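Local coordinates for protein putative adhesin (Parabacteroides distasonis, PDB 3LJY) that is of unknown function but, as a putative adhesin with a signal peptide and a GIN-type head domain, probably mediates adhesion at the bacterial cell surface, at residues A[26-31]-A[93-98]; A[30-35]-A[77-82]; A[54-59]-A[67-72]. One frame throughout, in Å; residues are numbered along the deposited sequence. Where two conformers were deposited one is given.

Contact 1: A[26-31]-A[93-98]; sequences KVDGVI and KVSGNA
The ends of strands 24-27 and 91-94 run parallel and in register, K26 beside K93 and V27 beside V94, and the two loops that follow keep the same pairing, with G29 CA 4.4 Å from G96 CA. V27 supplies both backbone bonds: its N binds K93 O at 2.9 Å in a nearly straight line, and its O accepts S95 N at 2.8 Å. On the buried side, V27 and V94 stand side by side. V27 CG1, placed between the backbone N and the carbonyl carbon (chi1 66°), reaches V94 CG1 at 3.7 Å, and the A98 methyl closes over the same valine, its CB 3.9 Å from V27 CG1. On the other side of the sheet K26 and K93 also run alongside each other, touching through K26 CG and K93 CB. Beyond the strands, D28 leans its carboxylate over S95, and D28 OD1 also takes a weak bond from G29 N in its own loop. G96, at positive phi, lies against G29, its CA 3.7 Å from G29 N. V30 CG2 meets N97 CB alongside, at the exposed end of the turns. This is the stacking of neighbouring coils in a right-handed beta-helix-like solenoid, consistent with the pectate-lyase-like clan of the family: a parallel backbone joins one coil to the next, aliphatic groups of V27, V94 and A98 fill the inside, and polar and charged groups are left at the outer surface.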
loop_
_atom_site.group_PDB
_atom_site.type_symbol
_atom_site.label_atom_id
_atom_site.label_comp_id
_atom_site.label_asym_id
_atom_site.label_seq_id
_atom_site.Cartn_x
_atom_site.Cartn_y
_atom_site.Cartn_z
ATOM N N LYS A 26 -4.691 -4.887 -10.262
ATOM C CA LYS A 26 -4.374 -6.145 -9.556
ATOM C C LYS A 26 -3.009 -6.614 -9.993
ATOM O O LYS A 26 -2.795 -6.826 -11.171
ATOM C CB LYS A 26 -5.439 -7.204 -9.818
ATOM C CG LYS A 26 -6.672 -6.950 -8.937
ATOM C CD LYS A 26 -7.960 -7.620 -9.432
ATOM C CE LYS A 26 -9.170 -7.167 -8.585
ATOM N NZ LYS A 26 -10.491 -7.378 -9.278
ATOM N N VAL A 27 -2.068 -6.692 -9.054
ATOM C CA VAL A 27 -0.710 -7.160 -9.354
ATOM C C VAL A 27 -0.254 -8.297 -8.431
ATOM O O VAL A 27 -0.415 -8.271 -7.197
ATOM C CB VAL A 27 0.332 -6.014 -9.371
ATOM C CG1 VAL A 27 0.536 -5.387 -8.037
ATOM C CG2 VAL A 27 1.638 -6.553 -9.898
ATOM N N ASP A 28 0.312 -9.305 -9.070
ATOM C CA ASP A 28 0.757 -10.528 -8.430
ATOM C C ASP A 28 2.130 -10.851 -9.014
ATOM O O ASP A 28 2.464 -10.379 -10.068
ATOM C CB ASP A 28 -0.224 -11.625 -8.828
ATOM C CG ASP A 28 -0.433 -12.650 -7.766
ATOM O OD1 ASP A 28 0.388 -12.732 -6.830
ATOM O OD2 ASP A 28 -1.438 -13.394 -7.882
ATOM N N GLY A 29 2.940 -11.638 -8.351
ATOM C CA GLY A 29 4.237 -12.022 -8.885
ATOM C C GLY A 29 5.317 -11.030 -8.568
ATOM O O GLY A 29 5.020 -9.956 -8.046
ATOM N N VAL A 30 6.554 -11.362 -8.948
ATOM C CA VAL A 30 7.739 -10.518 -8.689
ATOM C C VAL A 30 7.893 -9.466 -9.805
ATOM O O VAL A 30 8.679 -9.633 -10.732
ATOM C CB VAL A 30 9.074 -11.365 -8.535
ATOM C CG1 VAL A 30 10.125 -10.570 -7.783
ATOM C CG2 VAL A 30 8.819 -12.698 -7.809
ATOM N N ILE A 31 7.122 -8.391 -9.689
ATOM C CA ILE A 31 6.971 -7.381 -10.707
ATOM C C ILE A 31 7.256 -6.033 -10.076
ATOM O O ILE A 31 6.747 -5.783 -9.018
ATOM C CB ILE A 31 5.510 -7.414 -11.262
ATOM C CG1 ILE A 31 5.281 -8.737 -12.014
ATOM C CG2 ILE A 31 5.185 -6.193 -12.196
ATOM C CD1 ILE A 31 3.820 -8.966 -12.471
ATOM N N LYS A 93 -4.798 -3.996 -5.512
ATOM C CA LYS A 93 -4.589 -5.242 -4.794
ATOM C C LYS A 93 -3.187 -5.735 -5.208
ATOM O O LYS A 93 -2.875 -5.857 -6.406
ATOM C CB LYS A 93 -5.708 -6.269 -5.087
ATOM C CG LYS A 93 -6.947 -6.177 -4.149
ATOM C CD LYS A 93 -8.237 -5.540 -4.758
ATOM C CE LYS A 93 -8.305 -4.000 -4.649
ATOM N NZ LYS A 93 -8.263 -3.393 -3.253
ATOM N N VAL A 94 -2.334 -5.945 -4.203
ATOM C CA VAL A 94 -0.919 -6.207 -4.422
ATOM C C VAL A 94 -0.540 -7.468 -3.683
ATOM O O VAL A 94 -0.653 -7.527 -2.466
ATOM C CB VAL A 94 -0.005 -4.997 -4.005
ATOM C CG1 VAL A 94 1.404 -5.257 -4.427
ATOM C CG2 VAL A 94 -0.507 -3.680 -4.631
ATOM N N SER A 95 -0.131 -8.488 -4.434
ATOM C CA SER A 95 0.232 -9.807 -3.895
ATOM C C SER A 95 1.524 -10.344 -4.520
ATOM O O SER A 95 2.149 -9.693 -5.359
ATOM C CB SER A 95 -0.909 -10.820 -4.113
ATOM O OG SER A 95 -1.999 -10.261 -4.826
ATOM N N GLY A 96 1.910 -11.553 -4.129
ATOM C CA GLY A 96 3.119 -12.173 -4.661
ATOM C C GLY A 96 4.259 -11.435 -4.018
ATOM O O GLY A 96 4.212 -11.085 -2.845
ATOM N N ASN A 97 5.290 -11.171 -4.767
ATOM C CA ASN A 97 6.352 -10.366 -4.217
ATOM C C ASN A 97 6.404 -9.051 -4.943
ATOM O O ASN A 97 7.487 -8.568 -5.270
ATOM C CB ASN A 97 7.667 -11.161 -4.311
ATOM C CG ASN A 97 8.366 -11.239 -2.991
ATOM O OD1 ASN A 97 8.645 -10.209 -2.356
ATOM N ND2 ASN A 97 8.613 -12.450 -2.533
ATOM N N ALA A 98 5.229 -8.498 -5.251
ATOM C CA ALA A 98 5.149 -7.338 -6.135
ATOM C C ALA A 98 5.656 -6.119 -5.386
ATOM O O ALA A 98 5.569 -6.068 -4.168
ATOM C CB ALA A 98 3.744 -7.122 -6.628
#

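Contact 2: A[30-35]-A[77-82]; sequences VIDFNY and FTKFIV
Parallel strand pairing joins the start of strand 32-37 to strand 80-86, near the N-terminal end of the solenoid, with D32 beside I81 and F33 beside V82. The strand axes diverge by only 9°, and three backbone bonds alternate between them: D32 N to F80 O at 2.9 Å, V82 N to D32 O, and N34 N to V82 O. The last donor sits well above the carbonyl plane, and N34 ND2 adds a weak bond to the same oxygen, while N34 OD1 is held by N103. Where the backbones part, a water bridges V30 O and F80 N, and the F77 ring turns its edge to V30 O, with CE1 3.4 Å away. On the buried face, V82 CG1 lies over the centre of the F33 ring, 4.1 Å from its centroid. I31 CG1, anti to its carbonyl carbon (chi1 -67°), covers the F80 ring toward its rim, and I31 CG2 meets V82 CG2 at 3.9 Å. On the D32 and I81 face, K79 CE approaches D32 OD2, but the charges do not form a salt bridge. Strand 99-102 pairs with 32-37 on its other edge, strand 43-49 flanks 80-86, and I67 of strand 64-69 packs against F33, F80 and V82.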
loop_
_atom_site.group_PDB
_atom_site.type_symbol
_atom_site.label_atom_id
_atom_site.label_comp_id
_atom_site.label_asym_id
_atom_site.label_seq_id
_atom_site.Cartn_x
_atom_site.Cartn_y
_atom_site.Cartn_z
ATOM N N VAL A 30 6.554 -11.362 -8.948
ATOM C CA VAL A 30 7.739 -10.518 -8.689
ATOM C C VAL A 30 7.893 -9.466 -9.805
ATOM O O VAL A 30 8.679 -9.633 -10.732
ATOM C CB VAL A 30 9.074 -11.365 -8.535
ATOM C CG1 VAL A 30 10.125 -10.570 -7.783
ATOM C CG2 VAL A 30 8.819 -12.698 -7.809
ATOM N N ILE A 31 7.122 -8.391 -9.689
ATOM C CA ILE A 31 6.971 -7.381 -10.707
ATOM C C ILE A 31 7.256 -6.033 -10.076
ATOM O O ILE A 31 6.747 -5.783 -9.018
ATOM C CB ILE A 31 5.510 -7.414 -11.262
ATOM C CG1 ILE A 31 5.281 -8.737 -12.014
ATOM C CG2 ILE A 31 5.185 -6.193 -12.196
ATOM C CD1 ILE A 31 3.820 -8.966 -12.471
ATOM N N ASP A 32 8.080 -5.189 -10.711
ATOM C CA ASP A 32 8.214 -3.767 -10.317
ATOM C C ASP A 32 7.178 -2.933 -11.092
ATOM O O ASP A 32 7.314 -2.728 -12.272
ATOM C CB ASP A 32 9.630 -3.227 -10.567
ATOM C CG ASP A 32 10.689 -3.764 -9.581
ATOM O OD1 ASP A 32 10.394 -4.286 -8.471
ATOM O OD2 ASP A 32 11.880 -3.643 -9.927
ATOM N N PHE A 33 6.146 -2.463 -10.408
ATOM C CA PHE A 33 4.923 -1.918 -11.051
ATOM C C PHE A 33 4.792 -0.432 -10.746
ATOM O O PHE A 33 4.496 -0.026 -9.629
ATOM C CB PHE A 33 3.703 -2.691 -10.540
ATOM C CG PHE A 33 2.436 -2.476 -11.326
ATOM C CD1 PHE A 33 1.788 -1.260 -11.319
ATOM C CD2 PHE A 33 1.837 -3.538 -11.978
ATOM C CE1 PHE A 33 0.627 -1.086 -12.022
ATOM C CE2 PHE A 33 0.668 -3.375 -12.660
ATOM C CZ PHE A 33 0.062 -2.148 -12.689
ATOM N N ASN A 34 5.066 0.374 -11.761
ATOM C CA ASN A 34 5.122 1.817 -11.623
ATOM C C ASN A 34 3.836 2.460 -12.150
ATOM O O ASN A 34 3.436 2.229 -13.287
ATOM C CB ASN A 34 6.384 2.334 -12.360
ATOM C CG ASN A 34 7.672 1.969 -11.622
ATOM O OD1 ASN A 34 7.951 2.542 -10.588
ATOM N ND2 ASN A 34 8.448 1.014 -12.148
ATOM N N TYR A 35 3.189 3.253 -11.310
ATOM C CA TYR A 35 1.912 3.865 -11.666
ATOM C C TYR A 35 2.001 5.409 -11.519
ATOM O O TYR A 35 2.633 5.934 -10.605
ATOM C CB TYR A 35 0.747 3.258 -10.843
ATOM C CG TYR A 35 -0.545 4.047 -11.005
ATOM C CD1 TYR A 35 -1.415 3.798 -12.054
ATOM C CD2 TYR A 35 -0.858 5.091 -10.130
ATOM C CE1 TYR A 35 -2.544 4.542 -12.223
ATOM C CE2 TYR A 35 -1.988 5.853 -10.306
ATOM C CZ TYR A 35 -2.826 5.574 -11.353
ATOM O OH TYR A 35 -3.940 6.355 -11.511
ATOM N N PHE A 77 12.709 -15.341 -14.877
ATOM C CA PHE A 77 12.958 -14.120 -15.631
ATOM C C PHE A 77 13.907 -13.245 -14.832
ATOM O O PHE A 77 14.042 -13.421 -13.615
ATOM C CB PHE A 77 11.657 -13.394 -16.033
ATOM C CG PHE A 77 10.737 -13.051 -14.872
ATOM C CD1 PHE A 77 10.909 -11.889 -14.148
ATOM C CD2 PHE A 77 9.702 -13.871 -14.534
ATOM C CE1 PHE A 77 10.124 -11.584 -13.101
ATOM C CE2 PHE A 77 8.868 -13.552 -13.473
ATOM C CZ PHE A 77 9.080 -12.403 -12.760
ATOM N N THR A 78 14.611 -12.374 -15.551
ATOM C CA THR A 78 15.587 -11.464 -14.979
ATOM C C THR A 78 14.864 -10.357 -14.231
ATOM O O THR A 78 15.160 -10.090 -13.075
ATOM C CB THR A 78 16.480 -10.883 -16.084
ATOM O OG1 THR A 78 16.817 -11.935 -16.996
ATOM C CG2 THR A 78 17.734 -10.268 -15.497
ATOM N N LYS A 79 13.928 -9.708 -14.903
ATOM C CA LYS A 79 13.193 -8.608 -14.307
ATOM C C LYS A 79 11.898 -8.470 -15.081
ATOM O O LYS A 79 11.815 -8.922 -16.208
ATOM C CB LYS A 79 14.010 -7.317 -14.349
ATOM C CG LYS A 79 13.733 -6.367 -13.187
ATOM C CD LYS A 79 14.658 -6.588 -12.015
ATOM C CE LYS A 79 14.209 -5.800 -10.804
ATOM N NZ LYS A 79 15.185 -6.022 -9.666
ATOM N N PHE A 80 10.886 -7.909 -14.437
ATOM C CA PHE A 80 9.576 -7.641 -15.034
ATOM C C PHE A 80 9.163 -6.273 -14.521
ATOM O O PHE A 80 8.748 -6.151 -13.369
ATOM C CB PHE A 80 8.570 -8.707 -14.582
ATOM C CG PHE A 80 7.280 -8.761 -15.379
ATOM C CD1 PHE A 80 6.626 -7.618 -15.807
ATOM C CD2 PHE A 80 6.686 -9.979 -15.646
ATOM C CE1 PHE A 80 5.413 -7.696 -16.506
ATOM C CE2 PHE A 80 5.484 -10.062 -16.343
ATOM C CZ PHE A 80 4.849 -8.919 -16.764
ATOM N N ILE A 81 9.276 -5.245 -15.367
ATOM C CA ILE A 81 9.000 -3.847 -14.967
ATOM C C ILE A 81 7.804 -3.348 -15.736
ATOM O O ILE A 81 7.814 -3.398 -16.934
ATOM C CB ILE A 81 10.203 -2.888 -15.247
ATOM C CG1 ILE A 81 11.501 -3.406 -14.609
ATOM C CG2 ILE A 81 9.915 -1.496 -14.724
ATOM C CD1 ILE A 81 12.744 -2.614 -15.026
ATOM N N VAL A 82 6.771 -2.885 -15.032
ATOM C CA VAL A 82 5.602 -2.237 -15.639
ATOM C C VAL A 82 5.630 -0.719 -15.375
ATOM O O VAL A 82 6.037 -0.282 -14.296
ATOM C CB VAL A 82 4.266 -2.816 -15.084
ATOM C CG1 VAL A 82 3.110 -2.036 -15.630
ATOM C CG2 VAL A 82 4.137 -4.274 -15.431
HETATM O O HOH W 1 11.110 -8.389 -11.416
#

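Contact 3: A[54-59]-A[67-72]; sequences PYVNIE and IAFKGA
Y55 lays its ring over the methyl of A72, whose CB stands 4.1 Å from the ring centroid, almost exactly on the ring normal, in a CH-pi contact. The chain reaches that position through G71, whose backbone angles suit a residue with no side chain. The backbone of Y55 is held as well: its O accepts K70 N at 2.6 Å, in the carbonyl plane, and the F69 ring brings its edge close to the same oxygen. Antiparallel pairing continues into the strands. N57 and A68 form the hydrogen-bonded pair, N57 N giving to A68 O at 2.7 Å and A68 N to N57 O at 3.1 Å, with V56-F69 and I58-I67 as non-hydrogen-bonded pairs to each side. Their side chains share one face, where V56 CG2 reaches F69 CE1 at 3.9 Å and I58 and I67 lie alongside each other. On the other face N57, with CG anti to the backbone N (chi1 -172°), crosses K70. N57 CB lies 3.7 Å from K70 CB, and the lysine chain passes the amide without a hydrogen bond to it. A water joins P54 O to K70 O, the second link being weak. This beta hairpin, strands 56-61 and 64-69, forms the edge of its sheet; strand 24-27 adjoins 64-69 on the side away from 56-61, I58 and I67 face V44 of strand 43-49, F69 meets F80, and Y55 and A72 both touch V6 of strand 5-7.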
loop_
_atom_site.group_PDB
_atom_site.type_symbol
_atom_site.label_atom_id
_atom_site.label_comp_id
_atom_site.label_asym_id
_atom_site.label_seq_id
_atom_site.Cartn_x
_atom_site.Cartn_y
_atom_site.Cartn_z
ATOM N N PRO A 54 5.888 -12.369 -25.800
ATOM C CA PRO A 54 4.686 -13.065 -26.297
ATOM C C PRO A 54 3.782 -13.704 -25.244
ATOM O O PRO A 54 2.635 -13.970 -25.557
ATOM C CB PRO A 54 5.242 -14.160 -27.230
ATOM C CG PRO A 54 6.735 -14.114 -27.139
ATOM C CD PRO A 54 7.125 -12.826 -26.472
ATOM N N TYR A 55 4.275 -13.947 -24.028
ATOM C CA TYR A 55 3.463 -14.543 -22.976
ATOM C C TYR A 55 2.909 -13.525 -22.007
ATOM O O TYR A 55 2.174 -13.898 -21.110
ATOM C CB TYR A 55 4.283 -15.597 -22.252
ATOM C CG TYR A 55 4.937 -16.559 -23.228
ATOM C CD1 TYR A 55 4.194 -17.167 -24.231
ATOM C CD2 TYR A 55 6.295 -16.842 -23.156
ATOM C CE1 TYR A 55 4.786 -18.038 -25.139
ATOM C CE2 TYR A 55 6.894 -17.714 -24.046
ATOM C CZ TYR A 55 6.138 -18.313 -25.040
ATOM O OH TYR A 55 6.733 -19.180 -25.940
ATOM N N VAL A 56 3.237 -12.249 -22.204
ATOM C CA VAL A 56 2.749 -11.186 -21.338
ATOM C C VAL A 56 1.319 -10.850 -21.715
ATOM O O VAL A 56 1.066 -10.447 -22.835
ATOM C CB VAL A 56 3.624 -9.918 -21.468
ATOM C CG1 VAL A 56 2.975 -8.715 -20.712
ATOM C CG2 VAL A 56 5.045 -10.203 -20.966
ATOM N N ASN A 57 0.394 -11.010 -20.776
ATOM C CA ASN A 57 -1.021 -10.753 -21.030
ATOM C C ASN A 57 -1.485 -9.500 -20.287
ATOM O O ASN A 57 -1.607 -9.515 -19.090
ATOM C CB ASN A 57 -1.834 -11.988 -20.626
ATOM C CG ASN A 57 -3.289 -11.896 -21.024
ATOM O OD1 ASN A 57 -3.636 -11.342 -22.073
ATOM N ND2 ASN A 57 -4.157 -12.463 -20.191
ATOM N N ILE A 58 -1.728 -8.426 -21.012
ATOM C CA ILE A 58 -2.199 -7.160 -20.451
ATOM C C ILE A 58 -3.701 -7.003 -20.725
ATOM O O ILE A 58 -4.094 -6.970 -21.881
ATOM C CB ILE A 58 -1.442 -5.954 -21.095
ATOM C CG1 ILE A 58 0.095 -6.131 -20.948
ATOM C CG2 ILE A 58 -1.871 -4.657 -20.456
ATOM C CD1 ILE A 58 0.951 -5.271 -21.847
ATOM N N GLU A 59 -4.535 -6.919 -19.685
ATOM C CA GLU A 59 -5.980 -6.756 -19.877
ATOM C C GLU A 59 -6.509 -5.621 -19.022
ATOM O O GLU A 59 -6.061 -5.447 -17.903
ATOM C CB GLU A 59 -6.729 -8.040 -19.530
ATOM C CG GLU A 59 -6.583 -9.153 -20.581
ATOM C CD GLU A 59 -7.063 -10.536 -20.071
ATOM O OE1 GLU A 59 -7.108 -10.749 -18.832
ATOM O OE2 GLU A 59 -7.393 -11.415 -20.911
ATOM N N ILE A 67 -1.942 -7.516 -15.293
ATOM C CA ILE A 67 -0.821 -7.899 -16.132
ATOM C C ILE A 67 -0.228 -9.176 -15.566
ATOM O O ILE A 67 0.200 -9.223 -14.412
ATOM C CB ILE A 67 0.269 -6.804 -16.187
ATOM C CG1 ILE A 67 -0.342 -5.483 -16.643
ATOM C CG2 ILE A 67 1.394 -7.206 -17.117
ATOM C CD1 ILE A 67 0.587 -4.380 -16.581
ATOM N N ALA A 68 -0.229 -10.230 -16.361
ATOM C CA ALA A 68 0.321 -11.498 -15.908
ATOM C C ALA A 68 0.802 -12.307 -17.101
ATOM O O ALA A 68 0.571 -11.912 -18.243
ATOM C CB ALA A 68 -0.744 -12.279 -15.098
ATOM N N PHE A 69 1.488 -13.415 -16.832
ATOM C CA PHE A 69 1.927 -14.331 -17.893
ATOM C C PHE A 69 0.816 -15.287 -18.348
ATOM O O PHE A 69 0.028 -15.733 -17.537
ATOM C CB PHE A 69 3.128 -15.152 -17.443
ATOM C CG PHE A 69 4.421 -14.402 -17.442
ATOM C CD1 PHE A 69 4.876 -13.771 -18.588
ATOM C CD2 PHE A 69 5.210 -14.374 -16.309
ATOM C CE1 PHE A 69 6.072 -13.101 -18.602
ATOM C CE2 PHE A 69 6.416 -13.704 -16.314
ATOM C CZ PHE A 69 6.851 -13.067 -17.471
ATOM N N LYS A 70 0.775 -15.607 -19.647
ATOM C CA LYS A 70 -0.262 -16.478 -20.239
ATOM C C LYS A 70 0.235 -17.379 -21.390
ATOM O O LYS A 70 0.794 -16.896 -22.394
ATOM C CB LYS A 70 -1.437 -15.643 -20.764
ATOM C CG LYS A 70 -2.676 -16.476 -21.207
ATOM C CD LYS A 70 -3.616 -15.676 -22.131
ATOM C CE LYS A 70 -3.061 -15.566 -23.577
ATOM N NZ LYS A 70 -3.548 -14.360 -24.350
ATOM N N GLY A 71 -0.019 -18.689 -21.258
ATOM C CA GLY A 71 0.347 -19.652 -22.304
ATOM C C GLY A 71 1.752 -20.248 -22.214
ATOM O O GLY A 71 2.354 -20.583 -23.234
ATOM N N ALA A 72 2.262 -20.375 -20.991
ATOM C CA ALA A 72 3.530 -21.048 -20.702
ATOM C C ALA A 72 3.806 -20.875 -19.218
ATOM O O ALA A 72 3.464 -19.823 -18.642
ATOM C CB ALA A 72 4.671 -20.451 -21.539
HETATM O O HOH W 2 -0.173 -14.255 -24.394
#

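How the contacts relate
After strands 5-7 and 12-18, strand 24-27 and its continuation through V30 and I31 into strand 32-37 begin both contact 1 and contact 2. The chain then forms strand 43-49 and the hairpin of contact 3, which closes the shortest loop, between 54-59 and 67-72. Next, 77-82 closes contact 2 and 93-98 closes contact 1, so contact 3 lies within contact 2, and contact 2, sharing V30 and I31, within the span of contact 1. Contacts 1 and 3 reach the same sheet, strands 24-27 and 64-69 being neighbours there; contact 2 belongs to the facing strands. Between these walls V27 meets F33 and F77 meets F69, tying the hairpin 56-69 to the first coils of the solenoid.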